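PDB 6F3H: exoribonuclease II, mitochondrial from Candida glabrata, which is a magnesium-binding RNB-family exoribonuclease that probably degrades mitochondrial RNA from the 3' end as the nuclease component of the mtEXO degradosome. Local coordinates for residues L49-V53 / Y64-K69. The protein carries 1 engineered substitution. Numbering follows the deposited sequence.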
loop_
_atom_site.group_PDB
_atom_site.type_symbol
_atom_site.label_atom_id
_atom_site.label_comp_id
_atom_site.label_asym_id
_atom_site.label_seq_id
_atom_site.Cartn_x
_atom_site.Cartn_y
_atom_site.Cartn_z
ATOM N N LEU A 49 23.035 15.479 1.237
ATOM C CA LEU A 49 23.104 14.386 0.285
ATOM C C LEU A 49 24.074 13.318 0.718
ATOM O O LEU A 49 25.068 13.572 1.411
ATOM C CB LEU A 49 23.520 14.851 -1.095
ATOM C CG LEU A 49 22.418 15.386 -1.960
ATOM C CD1 LEU A 49 23.049 15.904 -3.204
ATOM C CD2 LEU A 49 21.532 14.214 -2.268
ATOM N N THR A 50 23.783 12.115 0.259
ATOM C CA THR A 50 24.565 10.945 0.558
ATOM C C THR A 50 24.671 10.142 -0.713
ATOM O O THR A 50 24.001 10.434 -1.702
ATOM C CB THR A 50 23.909 10.122 1.672
ATOM O OG1 THR A 50 23.261 11.000 2.605
ATOM C CG2 THR A 50 24.965 9.355 2.387
HETATM N N MSE A 51 25.496 9.115 -0.692
HETATM C CA MSE A 51 25.558 8.247 -1.828
HETATM C C MSE A 51 25.941 6.842 -1.464
HETATM O O MSE A 51 26.902 6.594 -0.734
HETATM C CB MSE A 51 26.536 8.770 -2.833
HETATM C CG MSE A 51 27.097 7.669 -3.676
HETATM SE SE MSE A 51 27.871 8.364 -5.278
HETATM C CE MSE A 51 29.331 7.086 -5.543
ATOM N N CYS A 52 25.189 5.911 -2.017
ATOM C CA CYS A 52 25.398 4.523 -1.679
ATOM C C CYS A 52 26.776 4.122 -2.131
ATOM O O CYS A 52 27.113 4.278 -3.299
ATOM C CB CYS A 52 24.348 3.644 -2.346
ATOM S SG CYS A 52 24.460 1.986 -1.742
ATOM N N VAL A 53 27.589 3.643 -1.204
ATOM C CA VAL A 53 28.954 3.255 -1.522
ATOM C C VAL A 53 29.228 1.781 -1.279
ATOM O O VAL A 53 30.254 1.276 -1.747
ATOM C CB VAL A 53 29.967 4.130 -0.759
ATOM C CG1 VAL A 53 30.137 5.425 -1.509
ATOM C CG2 VAL A 53 29.465 4.406 0.622
ATOM N N TYR A 64 23.171 -0.980 4.066
ATOM C CA TYR A 64 23.935 -0.373 3.017
ATOM C C TYR A 64 24.891 0.629 3.604
ATOM O O TYR A 64 24.642 1.226 4.651
ATOM C CB TYR A 64 23.011 0.326 2.050
ATOM C CG TYR A 64 22.224 -0.624 1.212
ATOM C CD1 TYR A 64 21.130 -1.305 1.731
ATOM C CD2 TYR A 64 22.573 -0.846 -0.105
ATOM C CE1 TYR A 64 20.405 -2.186 0.945
ATOM C CE2 TYR A 64 21.863 -1.707 -0.889
ATOM C CZ TYR A 64 20.778 -2.379 -0.374
ATOM O OH TYR A 64 20.088 -3.240 -1.211
ATOM N N THR A 65 25.963 0.868 2.877
ATOM C CA THR A 65 26.928 1.863 3.274
ATOM C C THR A 65 26.744 3.054 2.370
ATOM O O THR A 65 26.732 2.916 1.146
ATOM C CB THR A 65 28.340 1.346 3.153
ATOM O OG1 THR A 65 28.395 0.013 3.679
ATOM C CG2 THR A 65 29.266 2.255 3.896
ATOM N N PHE A 66 26.555 4.199 2.972
ATOM C CA PHE A 66 26.432 5.432 2.234
ATOM C C PHE A 66 27.558 6.348 2.653
ATOM O O PHE A 66 28.028 6.284 3.785
ATOM C CB PHE A 66 25.120 6.086 2.507
ATOM C CG PHE A 66 23.981 5.221 2.245
ATOM C CD1 PHE A 66 23.604 4.253 3.153
ATOM C CD2 PHE A 66 23.267 5.370 1.083
ATOM C CE1 PHE A 66 22.517 3.456 2.901
ATOM C CE2 PHE A 66 22.191 4.585 0.818
ATOM C CZ PHE A 66 21.810 3.622 1.730
ATOM N N ALA A 67 27.977 7.213 1.744
ATOM C CA ALA A 67 29.042 8.153 2.022
ATOM C C ALA A 67 28.489 9.571 1.958
ATOM O O ALA A 67 27.744 9.911 1.033
ATOM C CB ALA A 67 30.174 7.963 1.023
ATOM N N LYS A 68 28.834 10.388 2.953
ATOM C CA LYS A 68 28.485 11.800 2.921
ATOM C C LYS A 68 29.497 12.634 2.139
ATOM O O LYS A 68 30.571 12.179 1.726
ATOM C CB LYS A 68 28.337 12.430 4.309
ATOM C CG LYS A 68 27.294 11.892 5.266
ATOM C CD LYS A 68 26.912 13.041 6.208
ATOM C CE LYS A 68 26.560 12.595 7.619
ATOM N NZ LYS A 68 25.513 13.508 8.183
ATOM N N LYS A 69 29.121 13.900 1.967
ATOM C CA LYS A 69 29.975 14.877 1.312
ATOM C C LYS A 69 31.358 14.919 1.953
ATOM O O LYS A 69 32.371 15.039 1.257
ATOM C CB LYS A 69 29.293 16.234 1.441
ATOM C CG LYS A 69 29.537 17.221 0.370
ATOM C CD LYS A 69 28.388 18.258 0.366
ATOM C CE LYS A 69 28.124 18.883 1.752
ATOM N NZ LYS A 69 27.154 20.040 1.772
#
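Phe66 lies against the main chain of Cys52, where strands 50-53 and 64-68 pair as the antiparallel arms of a beta hairpin. Its CB sits beside the methyl CG2 of Thr50, and the side chains of Thr50 and Phe66 cross at about a right angle. With CG anti to its own carbonyl carbon (chi1 -55°), the ring is carried back alongside the partner strand: CD2 comes 3.6 Å from Cys52 CA, and CE2 meets Cys52 CB at 3.9 Å. Cys52 SG is 4.7 Å from the centroid of the Phe66 ring, and it also touches Tyr64 CD2 at 3.8 Å, making a sulfur-aromatic contact with each ring. The backbones are tied at Met51, a selenomethionine, whose N donates to Ala67 O (2.9 Å) and whose O accepts the straighter bond from Ala67 N (2.8 Å). Val53 N bonds to Thr65 O. Val53 CG1 packs 3.6 Å from the CB of Ala67, which points to the opposite face of the sheet from Phe66. Val40 and Leu42 of strand 39-42 continue the apolar surface around Phe66, while helix 123-159 covers Met51. Backbone hydrogen bonds set the pairing of this largely buried contact; no salt bridge joins the segments, and sulfur and aromatic carbon dominate the side-chain packing.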